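Local atomic coordinates of beta-N-acetylhexosaminidase (Thermotoga neapolitana, PDB entry 5BZA), a protein that probably hydrolyses terminal non-reducing N-acetyl-D-hexosamine residues from N-acetyl-beta-D-hexosaminides, as a glycoside hydrolase of family 3. Residues B[112-117]-B[157-162]; B[175-180]-B[209-214]. All coordinates share one frame; numbering follows the deposited sequence.

Contact 1: residues B[112-117]-B[157-162]. With CD (cadmium ion), chain N.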
# COMPACT_ATOMS: atom_id res chain seq x y z
N PHE B 112 1.54 -17.18 -0.61
CA PHE B 112 2.53 -18.22 -0.86
C PHE B 112 3.75 -17.85 -0.01
O PHE B 112 4.80 -17.48 -0.55
CB PHE B 112 2.85 -18.31 -2.36
CG PHE B 112 1.72 -18.89 -3.18
CD1 PHE B 112 0.73 -19.63 -2.59
CD2 PHE B 112 1.69 -18.73 -4.56
CE1 PHE B 112 -0.31 -20.21 -3.35
CE2 PHE B 112 0.65 -19.29 -5.33
CZ PHE B 112 -0.35 -20.03 -4.71
N ALA B 113 3.57 -17.99 1.30
CA ALA B 113 4.59 -17.74 2.30
C ALA B 113 4.08 -18.38 3.60
O ALA B 113 2.89 -18.68 3.69
CB ALA B 113 4.81 -16.28 2.49
N PRO B 114 4.96 -18.63 4.59
CA PRO B 114 6.41 -18.39 4.67
C PRO B 114 7.30 -19.46 3.98
O PRO B 114 6.90 -20.60 3.76
CB PRO B 114 6.69 -18.40 6.18
CG PRO B 114 5.73 -19.38 6.69
CD PRO B 114 4.47 -19.25 5.84
N VAL B 115 8.50 -19.02 3.61
CA VAL B 115 9.60 -19.86 3.21
C VAL B 115 10.17 -20.54 4.43
O VAL B 115 10.60 -19.85 5.39
CB VAL B 115 10.71 -19.04 2.53
CG1 VAL B 115 12.07 -19.85 2.46
CG2 VAL B 115 10.23 -18.56 1.19
N LEU B 116 10.17 -21.88 4.41
CA LEU B 116 10.73 -22.63 5.52
C LEU B 116 12.05 -23.33 5.17
O LEU B 116 12.64 -24.05 5.98
CB LEU B 116 9.69 -23.63 6.04
CG LEU B 116 8.34 -23.08 6.54
CD1 LEU B 116 7.51 -24.22 7.12
CD2 LEU B 116 8.55 -21.97 7.54
N ASP B 117 12.54 -23.06 3.96
CA ASP B 117 13.80 -23.57 3.47
C ASP B 117 14.91 -23.05 4.37
O ASP B 117 14.84 -21.93 4.91
CB ASP B 117 14.03 -23.13 2.04
CG ASP B 117 12.92 -23.54 1.11
OD1 ASP B 117 12.44 -24.70 1.17
OD2 ASP B 117 12.54 -22.70 0.26
N PRO B 157 -1.78 -19.27 5.12
CA PRO B 157 -0.40 -19.42 4.64
C PRO B 157 -0.23 -20.67 3.79
O PRO B 157 -1.00 -21.62 3.91
CB PRO B 157 0.42 -19.50 5.93
CG PRO B 157 -0.51 -20.08 6.92
CD PRO B 157 -1.89 -19.55 6.57
N CYS B 158 0.76 -20.61 2.90
CA CYS B 158 1.21 -21.78 2.14
C CYS B 158 2.72 -21.95 2.33
O CYS B 158 3.54 -21.22 1.77
CB CYS B 158 0.88 -21.62 0.65
SG CYS B 158 1.34 -23.07 -0.34
N ILE B 159 3.09 -22.91 3.15
CA ILE B 159 4.49 -23.09 3.47
C ILE B 159 5.20 -23.76 2.29
O ILE B 159 4.62 -24.52 1.58
CB ILE B 159 4.66 -23.90 4.79
CG1 ILE B 159 3.97 -25.26 4.71
CG2 ILE B 159 4.14 -23.07 5.97
CD1 ILE B 159 4.08 -26.05 6.01
N LYS B 160 6.47 -23.43 2.09
CA LYS B 160 7.23 -23.87 0.93
C LYS B 160 8.72 -23.89 1.27
O LYS B 160 9.13 -23.20 2.21
CB LYS B 160 6.94 -22.94 -0.27
CG LYS B 160 7.41 -21.51 -0.06
CD LYS B 160 6.90 -20.59 -1.17
CE LYS B 160 7.33 -19.16 -0.93
NZ LYS B 160 6.84 -18.26 -2.00
N HIS B 161 9.53 -24.69 0.56
CA HIS B 161 9.07 -25.66 -0.42
C HIS B 161 9.36 -27.08 0.07
O HIS B 161 10.52 -27.49 0.18
CB HIS B 161 9.74 -25.46 -1.79
CG HIS B 161 9.95 -24.03 -2.19
ND1 HIS B 161 10.89 -23.20 -1.60
CD2 HIS B 161 9.35 -23.29 -3.16
CE1 HIS B 161 10.86 -22.02 -2.18
NE2 HIS B 161 9.92 -22.04 -3.11
N PHE B 162 8.30 -27.85 0.32
CA PHE B 162 8.43 -29.18 0.89
C PHE B 162 9.21 -30.13 -0.05
O PHE B 162 8.85 -30.25 -1.23
CB PHE B 162 7.02 -29.74 1.17
CG PHE B 162 7.03 -31.19 1.56
CD1 PHE B 162 7.21 -31.56 2.88
CD2 PHE B 162 6.92 -32.18 0.60
CE1 PHE B 162 7.25 -32.89 3.23
CE2 PHE B 162 6.99 -33.52 0.95
CZ PHE B 162 7.14 -33.87 2.26
CD CD N . 9.53 -21.05 -5.61
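The His-161 ring and the Asp-117 carboxylate meet edge to edge, their planes only 2° apart. His-161 ND1 donates to the syn lone pair of Asp-117 OD2 at 2.5 Å. Lys-160 CB lies over one face of the imidazole, toward its rim. At the far edge His-161 NE2 binds a cadmium ion at 2.7 Å, a site shared with Asp-245. The second flat group, the Phe-112 ring, has Cys-158 CB at its edge, and the sulfur lies obliquely to the ring. The other carboxylate oxygen, Asp-117 OD1, accepts from the backbone N of His-161 and also from His-165 N. Replacing Asp-117 by an alanine would probably leave His-161 ND1 without its acceptor and the imidazole freer to turn.

Lys-160 runs fully extended beyond CG, its CG set between backbone N and carbonyl carbon (chi1 64°). That carries NZ to the carbonyl oxygen Phe-112 O at 2.6 Å, while CE packs on Val-115 CG2. Glu-65 forms a salt bridge with the same NZ. Backbone bonds join the segments, which run in the same general direction, with a single bridge between Val-115 and Lys-160: Cys-158 N to Ala-113 O at 3.0 Å, and an almost straight Leu-116 N to Lys-160 O at 2.8 Å. Leu-116 CD1 packs on Ile-159 CB at 3.7 Å.

The site sits at the C-terminal end of a strand in a TIM-barrel-type domain. The ND1-OD2 bond fixes the turn of the ring and leaves NE2 to the metal; the two backbone bonds of OD1 hold the carboxylate, a second-shell group for this cadmium ion, in place.

Contact 2: residues B[175-180]-B[209-214]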
# COMPACT_ATOMS: atom_id res chain seq x y z
N LEU B 175 17.16 -25.38 -13.91
CA LEU B 175 17.33 -26.84 -14.06
C LEU B 175 16.71 -27.54 -12.85
O LEU B 175 16.17 -26.89 -11.94
CB LEU B 175 18.81 -27.22 -14.21
CG LEU B 175 19.76 -26.51 -13.24
CD1 LEU B 175 19.93 -27.32 -11.98
CD2 LEU B 175 21.13 -26.27 -13.88
N LEU B 176 16.77 -28.87 -12.85
CA LEU B 176 16.30 -29.64 -11.71
C LEU B 176 17.42 -29.68 -10.67
O LEU B 176 18.44 -30.33 -10.89
CB LEU B 176 15.89 -31.05 -12.16
CG LEU B 176 15.40 -32.05 -11.10
CD1 LEU B 176 14.20 -31.43 -10.39
CD2 LEU B 176 15.04 -33.43 -11.73
N PRO B 177 17.25 -28.96 -9.54
CA PRO B 177 18.34 -29.01 -8.57
C PRO B 177 18.36 -30.34 -7.85
O PRO B 177 17.41 -31.12 -7.95
CB PRO B 177 18.02 -27.85 -7.61
CG PRO B 177 16.95 -27.02 -8.33
CD PRO B 177 16.19 -28.01 -9.14
N THR B 178 19.45 -30.59 -7.14
CA THR B 178 19.63 -31.81 -6.38
C THR B 178 20.04 -31.51 -4.94
O THR B 178 20.91 -30.67 -4.70
CB THR B 178 20.69 -32.70 -7.07
OG1 THR B 178 20.09 -33.29 -8.24
CG2 THR B 178 21.18 -33.81 -6.14
N VAL B 179 19.38 -32.16 -3.98
CA VAL B 179 19.81 -32.08 -2.57
C VAL B 179 20.29 -33.48 -2.15
O VAL B 179 19.56 -34.45 -2.32
CB VAL B 179 18.67 -31.59 -1.65
CG1 VAL B 179 18.91 -31.93 -0.20
CG2 VAL B 179 18.47 -30.07 -1.83
N ASN B 180 21.51 -33.58 -1.63
CA ASN B 180 22.10 -34.93 -1.42
C ASN B 180 21.82 -35.49 -0.06
O ASN B 180 22.27 -36.59 0.26
CB ASN B 180 23.61 -34.89 -1.58
CG ASN B 180 24.03 -34.59 -2.96
OD1 ASN B 180 23.48 -35.14 -3.94
ND2 ASN B 180 24.98 -33.67 -3.09
N ALA B 209 8.59 -28.75 -3.55
CA ALA B 209 9.77 -28.29 -4.26
C ALA B 209 10.03 -29.11 -5.50
O ALA B 209 10.05 -30.35 -5.44
CB ALA B 209 10.96 -28.32 -3.35
N HIS B 210 10.37 -28.44 -6.61
CA HIS B 210 10.79 -29.13 -7.83
C HIS B 210 12.26 -29.47 -7.66
O HIS B 210 13.12 -28.89 -8.33
CB HIS B 210 10.64 -28.28 -9.10
CG HIS B 210 9.22 -27.88 -9.43
ND1 HIS B 210 8.13 -28.63 -9.11
CD2 HIS B 210 8.76 -26.77 -10.06
CE1 HIS B 210 7.03 -28.01 -9.53
NE2 HIS B 210 7.39 -26.88 -10.10
N VAL B 211 12.57 -30.34 -6.70
CA VAL B 211 13.94 -30.67 -6.42
C VAL B 211 14.03 -32.18 -6.25
O VAL B 211 13.14 -32.80 -5.65
CB VAL B 211 14.47 -29.95 -5.14
CG1 VAL B 211 15.80 -30.58 -4.66
CG2 VAL B 211 14.56 -28.43 -5.37
N LYS B 212 15.10 -32.74 -6.78
CA LYS B 212 15.42 -34.16 -6.60
C LYS B 212 16.28 -34.42 -5.35
O LYS B 212 17.29 -33.74 -5.11
CB LYS B 212 16.14 -34.70 -7.83
CG LYS B 212 16.22 -36.21 -7.93
CD LYS B 212 16.62 -36.62 -9.34
CE LYS B 212 17.72 -35.73 -9.94
NZ LYS B 212 18.09 -36.27 -11.32
N TYR B 213 15.84 -35.43 -4.57
CA TYR B 213 16.55 -35.89 -3.39
C TYR B 213 17.11 -37.36 -3.60
O TYR B 213 16.55 -38.33 -3.11
CB TYR B 213 15.61 -35.82 -2.19
CG TYR B 213 15.07 -34.41 -2.01
CD1 TYR B 213 13.99 -33.95 -2.76
CD2 TYR B 213 15.68 -33.54 -1.11
CE1 TYR B 213 13.52 -32.64 -2.61
CE2 TYR B 213 15.20 -32.24 -0.95
CZ TYR B 213 14.13 -31.80 -1.70
OH TYR B 213 13.66 -30.51 -1.54
N PRO B 214 18.23 -37.48 -4.32
CA PRO B 214 18.73 -38.80 -4.77
C PRO B 214 18.88 -39.85 -3.67
O PRO B 214 18.57 -40.99 -3.96
CB PRO B 214 20.08 -38.48 -5.40
CG PRO B 214 19.96 -37.09 -5.84
CD PRO B 214 19.05 -36.37 -4.85
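Two backbone hydrogen bonds tie 175-180 to 209-214, both centred on Lys-212. Lys-212 N donates to Pro-177 O at 3.1 Å. Lys-212 O accepts from Val-179 N at 2.9 Å. This is a single bridge between Thr-178 and Lys-212, with the two loops running in the same general direction. Two CA-H...O contacts add to it, Thr-178 CA to Lys-212 O and Tyr-213 CA to Val-179 O.

Apolar packing lies along the bridge. Val-179 CB is 3.6 Å from Tyr-213 CE2, the two side chains side by side. Val-211 turns CG1 away from its own backbone N (chi1 166°), which sets that methyl over one face of the Tyr-213 ring, toward the rim, and 3.9 Å from Val-179 CG2. Its other methyl, CG2, meets Pro-177 CG. Thr-178 CG2 touches Pro-214 CG at 3.5 Å. Leu-176 CD2 meets Lys-212 CE where the two chains cross at about a right angle.

One van der Waals contact is with a backbone oxygen: Leu-176 CD1 to His-210 O, 3.4 Å.

The polar side-chain ends find partners outside the two segments. Tyr-213 OH hydrogen-bonds to Gly-164 O, earlier in the loop of 175-180, and so adds a second tie between the same two loops. By hydrogen bonds too, His-210 ND1 pairs with Thr-222 OG1, later in its own loop, and His-210 NE2 with Ala-246 O. His-210 is thereby held also to the loop after strand 241-243.

Both contacts lie in the family 3 N-terminal domain, on the same side of the chain's centre, their centres about 17 Å apart. They come in series: contact 1 closes before contact 2 opens. Strands 110-111, 156-162 and 205-208 are successive neighbours in the parallel sheet. Contact 1 joins the loop after the first to the second; contact 2 joins the loops after the second and third. Direct links bridge them: Phe-162 O and Ala-209 N are 2.8 Å apart, a probable hydrogen bond, and His-161 CB packs on Ala-209 CB. Contact 1 holds His-161, a metal ligand; contact 2 lies farther out but borders the site, its His-210 side chain about 3 Å from that of Asp-245, the other cadmium-site residue.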